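Side-chain contacts in HTH-type transcriptional regulator Rv1985c/MT2039 (Mycobacterium tuberculosis, PDB 3ISP), which binds DNA as a homodimeric LysR-type transcriptional regulator and probably activates expression of the exporter LysE while repressing its own gene: residues P172-Q175 against R176-D180; T228-R232 against A233-W237; K243-A246 against S247-D251; F254-C258 against D259-D263. One frame throughout, in Å; residues are numbered along the deposited sequence.

Interaction 1: residues P172-Q175 against R176-D180; sequences PFVQ and RHLSD
The last turn of helix 171-177, in the LysR-type regulatory domain, is marked by an offset stack between the rings of Phe173 and His177, one helical turn apart. The ring centroids lie 4.6 Å apart and the planes are inclined by 30°, with His177 CD2 over one face of the phenyl ring, 3.4 Å from Phe173 CE1. Phe173 holds CG anti to its backbone N (chi1 179°), which sends the ring along the helix toward its C-terminal end. There His177 CB also sits over the face, in a CH-pi contact. The edge of the same ring meets Leu178, whose CD1 comes within 3.7 Å of Phe173 CE2, so one large apolar side chain serves both an i+4 and an i+5 neighbour. Ala190 and Pro191 touch both stacked rings, whereas Val174 and Leu178 turn to the strand 255-271. Arg176 N donates to Pro172 O at 3.0 Å, and His177 N donates to Phe173 O. Proline is tolerated at 172 because in the first turn its missing N-H costs no helical bond. Beyond His177 the backbone leaves helical angles at Leu178, an apolar residue that packs on Phe173 and on strand 255-271 at the end of a short, amphipathic surface helix.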
loop_
_atom_site.group_PDB
_atom_site.type_symbol
_atom_site.label_atom_id
_atom_site.label_comp_id
_atom_site.label_asym_id
_atom_site.label_seq_id
_atom_site.Cartn_x
_atom_site.Cartn_y
_atom_site.Cartn_z
ATOM N N PRO A 172 13.570 35.977 -10.575
ATOM C CA PRO A 172 14.841 35.491 -10.029
ATOM C C PRO A 172 15.087 34.031 -10.394
ATOM O O PRO A 172 16.189 33.704 -10.838
ATOM C CB PRO A 172 14.654 35.652 -8.522
ATOM C CG PRO A 172 13.747 36.826 -8.400
ATOM C CD PRO A 172 12.789 36.709 -9.561
ATOM N N PHE A 173 14.082 33.171 -10.236
ATOM C CA PHE A 173 14.248 31.774 -10.640
ATOM C C PHE A 173 14.620 31.609 -12.116
ATOM O O PHE A 173 15.483 30.793 -12.448
ATOM C CB PHE A 173 13.027 30.895 -10.329
ATOM C CG PHE A 173 13.218 29.473 -10.766
ATOM C CD1 PHE A 173 13.803 28.546 -9.916
ATOM C CD2 PHE A 173 12.888 29.078 -12.048
ATOM C CE1 PHE A 173 14.022 27.238 -10.326
ATOM C CE2 PHE A 173 13.108 27.775 -12.459
ATOM C CZ PHE A 173 13.677 26.852 -11.591
ATOM N N VAL A 174 13.956 32.361 -12.995
ATOM C CA VAL A 174 14.282 32.311 -14.416
ATOM C C VAL A 174 15.703 32.780 -14.683
ATOM O O VAL A 174 16.453 32.086 -15.363
ATOM C CB VAL A 174 13.311 33.131 -15.280
ATOM C CG1 VAL A 174 13.856 33.262 -16.690
ATOM C CG2 VAL A 174 11.944 32.469 -15.310
ATOM N N GLN A 175 16.071 33.948 -14.149
ATOM C CA GLN A 175 17.455 34.423 -14.240
ATOM C C GLN A 175 18.443 33.323 -13.877
ATOM O O GLN A 175 19.317 32.973 -14.669
ATOM C CB GLN A 175 17.709 35.642 -13.341
ATOM C CG GLN A 175 17.469 37.025 -13.988
ATOM C CD GLN A 175 18.420 37.328 -15.152
ATOM O OE1 GLN A 175 19.193 38.297 -15.112
ATOM N NE2 GLN A 175 18.366 36.493 -16.195
ATOM N N ARG A 176 18.307 32.766 -12.683
ATOM C CA ARG A 176 19.302 31.817 -12.216
ATOM C C ARG A 176 19.303 30.522 -13.035
ATOM O O ARG A 176 20.357 29.964 -13.318
ATOM C CB ARG A 176 19.144 31.551 -10.705
ATOM C CG ARG A 176 20.111 30.506 -10.112
ATOM C CD ARG A 176 21.586 30.894 -10.296
ATOM N NE ARG A 176 22.504 29.770 -10.076
ATOM C CZ ARG A 176 22.572 28.690 -10.862
ATOM N NH1 ARG A 176 21.766 28.572 -11.910
ATOM N NH2 ARG A 176 23.434 27.714 -10.597
ATOM N N HIS A 177 18.129 30.054 -13.444
ATOM C CA HIS A 177 18.033 28.695 -13.975
ATOM C C HIS A 177 17.562 28.598 -15.421
ATOM O O HIS A 177 17.815 27.598 -16.093
ATOM C CB HIS A 177 17.147 27.839 -13.074
ATOM C CG HIS A 177 17.605 27.794 -11.647
ATOM N ND1 HIS A 177 18.611 26.956 -11.214
ATOM C CD2 HIS A 177 17.191 28.482 -10.554
ATOM C CE1 HIS A 177 18.796 27.131 -9.918
ATOM N NE2 HIS A 177 17.949 28.052 -9.494
ATOM N N LEU A 178 16.884 29.633 -15.898
ATOM C CA LEU A 178 16.345 29.618 -17.258
ATOM C C LEU A 178 16.666 30.909 -17.994
ATOM O O LEU A 178 15.807 31.491 -18.663
ATOM C CB LEU A 178 14.835 29.391 -17.224
ATOM C CG LEU A 178 14.444 28.181 -16.383
ATOM C CD1 LEU A 178 12.954 28.178 -16.151
ATOM C CD2 LEU A 178 14.911 26.907 -17.059
ATOM N N SER A 179 17.907 31.362 -17.853
ATOM C CA SER A 179 18.353 32.559 -18.545
ATOM C C SER A 179 18.302 32.301 -20.045
ATOM O O SER A 179 17.862 33.151 -20.821
ATOM C CB SER A 179 19.768 32.939 -18.098
ATOM O OG SER A 179 20.591 31.788 -17.970
ATOM N N ASP A 180 18.727 31.107 -20.447
ATOM C CA ASP A 180 18.775 30.767 -21.860
ATOM C C ASP A 180 17.497 30.116 -22.360
ATOM O O ASP A 180 17.458 29.598 -23.473
ATOM C CB ASP A 180 19.984 29.883 -22.159
ATOM C CG ASP A 180 21.251 30.692 -22.358
ATOM O OD1 ASP A 180 21.134 31.932 -22.482
ATOM O OD2 ASP A 180 22.355 30.097 -22.391
#

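Interaction 2: residues T228-R232 against A233-W237; sequences TAAAR and AGLGW
Helix 224-232 ends in a Schellman motif: Leu235 N reaches back to Ala230 O at 3.1 Å, while Gly234 N bonds to Ala231 O inside that larger loop. Gly234, the C-prime residue, has positive phi (50°), a conformation that glycine adopts readily for want of a beta carbon. The two bonds differ in approach, since the Leu235 donor is tilted modestly from the carbonyl plane of Ala230 whereas that of Gly234 stands well above the plane of Ala231. Just before the reversal, Ala233 N still makes an ordinary i to i+4 bond with Ala229 O.

Three successive alanines, Ala229 to Ala231, precede Arg232 at the end of the helix. The methyl group of Ala230 stays close to the returning chain, Ala230 CB lying 4.3 Å from Leu235 CD1. This is the apolar contact that commonly accompanies the motif, here a loose one; Leu235 CB is nearer, 3.4 Å from Ala230 O. On another side, the Ala231 methyl packs against Phe240 and Phe254, where a small group suits a buried position. The second subunit also borders the turn: its Ser111, Asp115 and Gly118 pack on Ala229, Ala233 and Leu235 respectively. A water bridges the helix end and the loop leading to strand 238-241, donating to Ala231 O and to Gly236 O, 2.6 Å from each.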
loop_
_atom_site.group_PDB
_atom_site.type_symbol
_atom_site.label_atom_id
_atom_site.label_comp_id
_atom_site.label_asym_id
_atom_site.label_seq_id
_atom_site.Cartn_x
_atom_site.Cartn_y
_atom_site.Cartn_z
ATOM N N THR A 228 2.278 27.887 -3.483
ATOM C CA THR A 228 2.417 29.258 -3.967
ATOM C C THR A 228 3.657 29.971 -3.397
ATOM O O THR A 228 4.365 30.671 -4.132
ATOM C CB THR A 228 1.132 30.099 -3.760
ATOM O OG1 THR A 228 0.090 29.584 -4.597
ATOM C CG2 THR A 228 1.371 31.554 -4.137
ATOM N N ALA A 229 3.923 29.792 -2.103
ATOM C CA ALA A 229 5.114 30.382 -1.494
ATOM C C ALA A 229 6.386 29.803 -2.113
ATOM O O ALA A 229 7.309 30.533 -2.446
ATOM C CB ALA A 229 5.111 30.194 0.018
ATOM N N ALA A 230 6.424 28.491 -2.275
ATOM C CA ALA A 230 7.537 27.849 -2.956
ATOM C C ALA A 230 7.879 28.572 -4.256
ATOM O O ALA A 230 9.029 28.963 -4.475
ATOM C CB ALA A 230 7.221 26.391 -3.227
ATOM N N ALA A 231 6.882 28.745 -5.121
ATOM C CA ALA A 231 7.122 29.363 -6.415
ATOM C C ALA A 231 7.505 30.818 -6.230
ATOM O O ALA A 231 8.468 31.286 -6.828
ATOM C CB ALA A 231 5.911 29.244 -7.312
ATOM N N ARG A 232 6.755 31.536 -5.403
ATOM C CA ARG A 232 7.055 32.937 -5.159
ATOM C C ARG A 232 8.470 33.112 -4.589
ATOM O O ARG A 232 9.140 34.098 -4.874
ATOM C CB ARG A 232 6.014 33.558 -4.238
ATOM C CG ARG A 232 4.798 34.093 -4.958
ATOM C CD ARG A 232 3.830 34.742 -3.971
ATOM N NE ARG A 232 2.594 35.190 -4.608
ATOM C CZ ARG A 232 2.467 36.312 -5.316
ATOM N NH1 ARG A 232 3.509 37.114 -5.493
ATOM N NH2 ARG A 232 1.294 36.630 -5.855
ATOM N N ALA A 233 8.914 32.135 -3.804
ATOM C CA ALA A 233 10.241 32.121 -3.206
ATOM C C ALA A 233 11.318 31.463 -4.095
ATOM O O ALA A 233 12.302 30.915 -3.600
ATOM C CB ALA A 233 10.182 31.431 -1.857
ATOM N N GLY A 234 11.123 31.508 -5.403
ATOM C CA GLY A 234 12.095 30.986 -6.344
ATOM C C GLY A 234 12.651 29.587 -6.148
ATOM O O GLY A 234 13.685 29.252 -6.718
ATOM N N LEU A 235 11.975 28.754 -5.368
ATOM C CA LEU A 235 12.417 27.369 -5.202
ATOM C C LEU A 235 12.453 26.571 -6.507
ATOM O O LEU A 235 13.324 25.720 -6.700
ATOM C CB LEU A 235 11.535 26.643 -4.192
ATOM C CG LEU A 235 12.079 26.561 -2.770
ATOM C CD1 LEU A 235 11.193 25.659 -1.902
ATOM C CD2 LEU A 235 13.510 26.046 -2.811
ATOM N N GLY A 236 11.498 26.830 -7.395
ATOM C CA GLY A 236 11.390 26.063 -8.624
ATOM C C GLY A 236 10.235 26.511 -9.490
ATOM O O GLY A 236 9.469 27.381 -9.086
ATOM N N TRP A 237 10.116 25.932 -10.683
ATOM C CA TRP A 237 8.952 26.183 -11.544
ATOM C C TRP A 237 7.904 25.092 -11.308
ATOM O O TRP A 237 8.242 23.975 -10.895
ATOM C CB TRP A 237 9.338 26.241 -13.039
ATOM C CG TRP A 237 9.778 24.909 -13.606
ATOM C CD1 TRP A 237 11.032 24.381 -13.572
ATOM C CD2 TRP A 237 8.960 23.941 -14.265
ATOM N NE1 TRP A 237 11.049 23.144 -14.172
ATOM C CE2 TRP A 237 9.785 22.855 -14.607
ATOM C CE3 TRP A 237 7.604 23.883 -14.594
ATOM C CZ2 TRP A 237 9.300 21.727 -15.269
ATOM C CZ3 TRP A 237 7.132 22.760 -15.252
ATOM C CH2 TRP A 237 7.977 21.698 -15.575
HETATM O O HOH W 1 9.744 29.956 -8.700
#

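Interaction 3: residues K243-A246 against S247-D251; sequences KLAA and SPLAD
The pyrrolidine ring of Pro248 presents its CD edge to two carbonyls of the preceding helical turn, 3.1 Å from Leu244 O and 3.1 Å from Ala245 O, while Phe254 touches the ring from outside the helix. This is a proline kink within helix 242-251. A ring closed on nitrogen has no N-H to offer Leu244 O, and its CD occupies the place where the hydrogen would lie. Ser247 N likewise makes no bond to the turn before, so the helix bends here.

Bonding resumes at once: Leu249 N donates to Ala245 O at 2.9 Å, and Ala250 N makes a weak bond to Ala246 O. Ser247 O then accepts from both Ala250 N and Asp251 N as the helix finishes. Leucine suits position 249 because its branched end can bridge the bend and reach Phe254 as well, whereas alanine at 245 offers a methyl small enough to let it lie close. At the C-terminal end Asp251 OD2 takes a weak bond from Ser253 OG and forms a long, weak ion pair with Arg232. Across the kink the apolar contact is made by one leucine branch, Leu249 CD2, 3.6 Å from Ala245 CB.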
loop_
_atom_site.group_PDB
_atom_site.type_symbol
_atom_site.label_atom_id
_atom_site.label_comp_id
_atom_site.label_asym_id
_atom_site.label_seq_id
_atom_site.Cartn_x
_atom_site.Cartn_y
_atom_site.Cartn_z
ATOM N N LYS A 243 -6.098 30.911 -13.218
ATOM C CA LYS A 243 -6.779 31.887 -12.366
ATOM C C LYS A 243 -5.838 32.400 -11.270
ATOM O O LYS A 243 -5.901 33.569 -10.873
ATOM C CB LYS A 243 -8.041 31.298 -11.731
ATOM C CG LYS A 243 -8.963 32.357 -11.108
ATOM C CD LYS A 243 -10.158 31.744 -10.383
ATOM C CE LYS A 243 -11.209 32.795 -10.021
ATOM N NZ LYS A 243 -10.685 33.900 -9.156
ATOM N N LEU A 244 -4.970 31.509 -10.793
ATOM C CA LEU A 244 -4.044 31.782 -9.693
ATOM C C LEU A 244 -2.752 32.483 -10.127
ATOM O O LEU A 244 -2.123 33.187 -9.334
ATOM C CB LEU A 244 -3.691 30.468 -8.990
ATOM C CG LEU A 244 -4.400 30.100 -7.691
ATOM C CD1 LEU A 244 -5.752 30.778 -7.594
ATOM C CD2 LEU A 244 -4.522 28.586 -7.542
ATOM N N ALA A 245 -2.346 32.266 -11.377
ATOM C CA ALA A 245 -1.140 32.888 -11.924
ATOM C C ALA A 245 -1.463 34.270 -12.459
ATOM O O ALA A 245 -0.582 35.116 -12.580
ATOM C CB ALA A 245 -0.557 32.033 -13.032
ATOM N N ALA A 246 -2.733 34.487 -12.779
ATOM C CA ALA A 246 -3.178 35.728 -13.389
ATOM C C ALA A 246 -2.648 36.914 -12.617
ATOM O O ALA A 246 -2.169 37.876 -13.204
ATOM C CB ALA A 246 -4.695 35.777 -13.447
ATOM N N SER A 247 -2.729 36.838 -11.295
ATOM C CA SER A 247 -2.305 37.946 -10.452
ATOM C C SER A 247 -0.775 38.152 -10.419
ATOM O O SER A 247 -0.307 39.259 -10.666
ATOM C CB SER A 247 -2.895 37.812 -9.039
ATOM O OG SER A 247 -3.012 39.075 -8.403
ATOM N N PRO A 248 0.007 37.093 -10.107
ATOM C CA PRO A 248 1.469 37.242 -10.114
ATOM C C PRO A 248 2.052 37.514 -11.504
ATOM O O PRO A 248 3.209 37.923 -11.629
ATOM C CB PRO A 248 1.964 35.888 -9.587
ATOM C CG PRO A 248 0.843 35.339 -8.824
ATOM C CD PRO A 248 -0.398 35.799 -9.532
ATOM N N LEU A 249 1.269 37.285 -12.546
ATOM C CA LEU A 249 1.734 37.641 -13.878
ATOM C C LEU A 249 1.633 39.166 -14.075
ATOM O O LEU A 249 2.404 39.762 -14.832
ATOM C CB LEU A 249 0.952 36.875 -14.951
ATOM C CG LEU A 249 1.532 35.572 -15.526
ATOM C CD1 LEU A 249 2.811 35.130 -14.847
ATOM C CD2 LEU A 249 0.484 34.449 -15.525
ATOM N N ALA A 250 0.687 39.791 -13.383
ATOM C CA ALA A 250 0.530 41.237 -13.447
ATOM C C ALA A 250 1.590 41.899 -12.574
ATOM O O ALA A 250 2.428 42.643 -13.069
ATOM C CB ALA A 250 -0.880 41.640 -13.008
ATOM N N ASP A 251 1.530 41.620 -11.272
ATOM C CA ASP A 251 2.605 41.893 -10.304
ATOM C C ASP A 251 4.026 41.916 -10.852
ATOM O O ASP A 251 4.869 42.654 -10.367
ATOM C CB ASP A 251 2.595 40.808 -9.223
ATOM C CG ASP A 251 1.737 41.167 -8.044
ATOM O OD1 ASP A 251 1.148 42.264 -8.052
ATOM O OD2 ASP A 251 1.651 40.352 -7.103
#

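Interaction 4: residues F254-C258 against D259-D263; sequences FVRVC and DIHLD
Arg256 NH2 meets Ile260 O at 2.9 Å, a weak bond because the angle at the hydrogen is only 122°, although the oxygen lies near the guanidinium plane, at its edge. Asp259 O is equally close to that nitrogen but approaches obliquely and at a poor angle for bonding. A firmer grip comes from within the 254-258 segment: Arg256 NE donates to Cys258 O at 3.1 Å, with the oxygen tilted some 20° from the guanidinium plane, and NH2 adds a weak bond to the same oxygen. The arginine chain makes its bend at chi3 (70°), which turns the head back over the loop that follows its own strand. Arginine suits this place by reach and by its several N-H groups, which can serve a cluster of backbone carbonyls.

On the far side of the turn the Cys258 sulfur packs against the Ile260 side chain, SG to CG1 4.0 Å, an apolar touch between two partly exposed residues. The loop they line interrupts the long strand 255-271 of the regulatory domain's mixed sheet; Val255 and Val257 pair with Ala169 and Pro167 of the neighbouring strand 155-169 before it, and Leu262 with Tyr165 after it.

A water links the two segments, donating to Asp259 OD1 at 3.0 Å and weakly to Cys258 O. The Asp259 carboxylate stays 4.6 Å from Arg256 NH2, measured from OD1, where opposite charges may attract weakly without contact. Farther out, Lys208 and Ala209 of helix 201-210 pack on Ile260, Lys208 NZ bonds to His261 O, and Asp263 forms a salt bridge with Arg164.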
loop_
_atom_site.group_PDB
_atom_site.type_symbol
_atom_site.label_atom_id
_atom_site.label_comp_id
_atom_site.label_asym_id
_atom_site.label_seq_id
_atom_site.Cartn_x
_atom_site.Cartn_y
_atom_site.Cartn_z
ATOM N N PHE A 254 5.378 36.571 -10.958
ATOM C CA PHE A 254 5.604 35.347 -11.724
ATOM C C PHE A 254 5.909 35.663 -13.176
ATOM O O PHE A 254 5.443 36.667 -13.695
ATOM C CB PHE A 254 4.361 34.459 -11.728
ATOM C CG PHE A 254 4.197 33.616 -10.509
ATOM C CD1 PHE A 254 5.269 33.331 -9.689
ATOM C CD2 PHE A 254 2.965 33.073 -10.207
ATOM C CE1 PHE A 254 5.103 32.548 -8.564
ATOM C CE2 PHE A 254 2.791 32.290 -9.094
ATOM C CZ PHE A 254 3.860 32.026 -8.270
ATOM N N VAL A 255 6.655 34.784 -13.839
ATOM C CA VAL A 255 6.736 34.801 -15.299
ATOM C C VAL A 255 6.587 33.404 -15.919
ATOM O O VAL A 255 7.123 32.419 -15.399
ATOM C CB VAL A 255 8.066 35.404 -15.811
ATOM C CG1 VAL A 255 8.161 36.871 -15.447
ATOM C CG2 VAL A 255 9.250 34.610 -15.277
ATOM N N ARG A 256 5.877 33.323 -17.044
ATOM C CA ARG A 256 5.793 32.063 -17.769
ATOM C C ARG A 256 7.166 31.567 -18.182
ATOM O O ARG A 256 7.886 32.249 -18.887
ATOM C CB ARG A 256 4.905 32.187 -19.004
ATOM C CG ARG A 256 3.422 32.225 -18.702
ATOM C CD ARG A 256 2.598 32.123 -19.979
ATOM N NE ARG A 256 2.663 30.794 -20.586
ATOM C CZ ARG A 256 1.697 30.276 -21.343
ATOM N NH1 ARG A 256 0.595 30.975 -21.574
ATOM N NH2 ARG A 256 1.826 29.063 -21.866
ATOM N N VAL A 257 7.498 30.368 -17.726
ATOM C CA VAL A 257 8.716 29.652 -18.074
ATOM C C VAL A 257 8.784 29.280 -19.557
ATOM O O VAL A 257 9.862 29.187 -20.142
ATOM C CB VAL A 257 8.779 28.367 -17.234
ATOM C CG1 VAL A 257 9.502 27.234 -17.969
ATOM C CG2 VAL A 257 9.390 28.671 -15.868
ATOM N N CYS A 258 7.628 29.040 -20.159
ATOM C CA CYS A 258 7.567 28.758 -21.592
ATOM C C CYS A 258 6.146 28.898 -22.150
ATOM O O CYS A 258 5.188 29.134 -21.410
ATOM C CB CYS A 258 8.185 27.390 -21.943
ATOM S SG CYS A 258 7.213 25.916 -21.525
ATOM N N ASP A 259 6.034 28.750 -23.463
ATOM C CA ASP A 259 4.830 29.103 -24.193
ATOM C C ASP A 259 3.741 28.021 -24.146
ATOM O O ASP A 259 2.595 28.264 -24.529
ATOM C CB ASP A 259 5.211 29.398 -25.639
ATOM C CG ASP A 259 4.388 30.508 -26.231
ATOM O OD1 ASP A 259 3.748 31.244 -25.440
ATOM O OD2 ASP A 259 4.383 30.641 -27.477
ATOM N N ILE A 260 4.104 26.835 -23.668
ATOM C CA ILE A 260 3.182 25.708 -23.607
ATOM C C ILE A 260 2.267 25.740 -22.386
ATOM O O ILE A 260 2.594 26.353 -21.378
ATOM C CB ILE A 260 3.949 24.397 -23.548
ATOM C CG1 ILE A 260 5.106 24.421 -24.544
ATOM C CG2 ILE A 260 3.008 23.224 -23.789
ATOM C CD1 ILE A 260 5.843 23.117 -24.622
ATOM N N HIS A 261 1.123 25.074 -22.477
ATOM C CA HIS A 261 0.225 24.938 -21.333
ATOM C C HIS A 261 -0.451 23.556 -21.261
ATOM O O HIS A 261 -0.261 22.706 -22.138
ATOM C CB HIS A 261 -0.827 26.052 -21.321
ATOM C CG HIS A 261 -1.656 26.124 -22.569
ATOM N ND1 HIS A 261 -2.481 25.099 -22.976
ATOM C CD2 HIS A 261 -1.800 27.110 -23.484
ATOM C CE1 HIS A 261 -3.089 25.444 -24.097
ATOM N NE2 HIS A 261 -2.696 26.661 -24.423
ATOM N N LEU A 262 -1.223 23.331 -20.205
ATOM C CA LEU A 262 -1.973 22.092 -20.080
ATOM C C LEU A 262 -3.433 22.382 -19.836
ATOM O O LEU A 262 -3.778 23.157 -18.941
ATOM C CB LEU A 262 -1.452 21.222 -18.933
ATOM C CG LEU A 262 -0.380 20.194 -19.260
ATOM C CD1 LEU A 262 -0.447 19.080 -18.245
ATOM C CD2 LEU A 262 -0.575 19.646 -20.655
ATOM N N ASP A 263 -4.291 21.764 -20.636
ATOM C CA ASP A 263 -5.713 21.795 -20.355
ATOM C C ASP A 263 -6.092 20.474 -19.714
ATOM O O ASP A 263 -5.744 19.394 -20.211
ATOM C CB ASP A 263 -6.531 22.059 -21.616
ATOM C CG ASP A 263 -6.291 23.440 -22.189
ATOM O OD1 ASP A 263 -6.581 24.439 -21.498
ATOM O OD2 ASP A 263 -5.823 23.531 -23.344
HETATM O O HOH W 2 4.796 31.920 -22.751
#

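All four contacts lie in the LysR substrate-binding domain, in series along the chain, with centres 12 to 19 Å apart. Interactions 1, 2 and 3 belong to helices 171-177, 224-232 and 242-251; interaction 4 belongs to strand 255-271, which follows the last of these. Interactions 1 and 3 do not touch, their nearest atoms being about 10 Å apart, but both meet interactions 2 and 4. Phe173 packs on the loop 233-237, Val174 on Val255, and Trp237 on Val257. Segment 254-258 thus touches all three other contacts, gathering them into one part of the regulatory domain, where interaction 2 also faces the second subunit of the assembly.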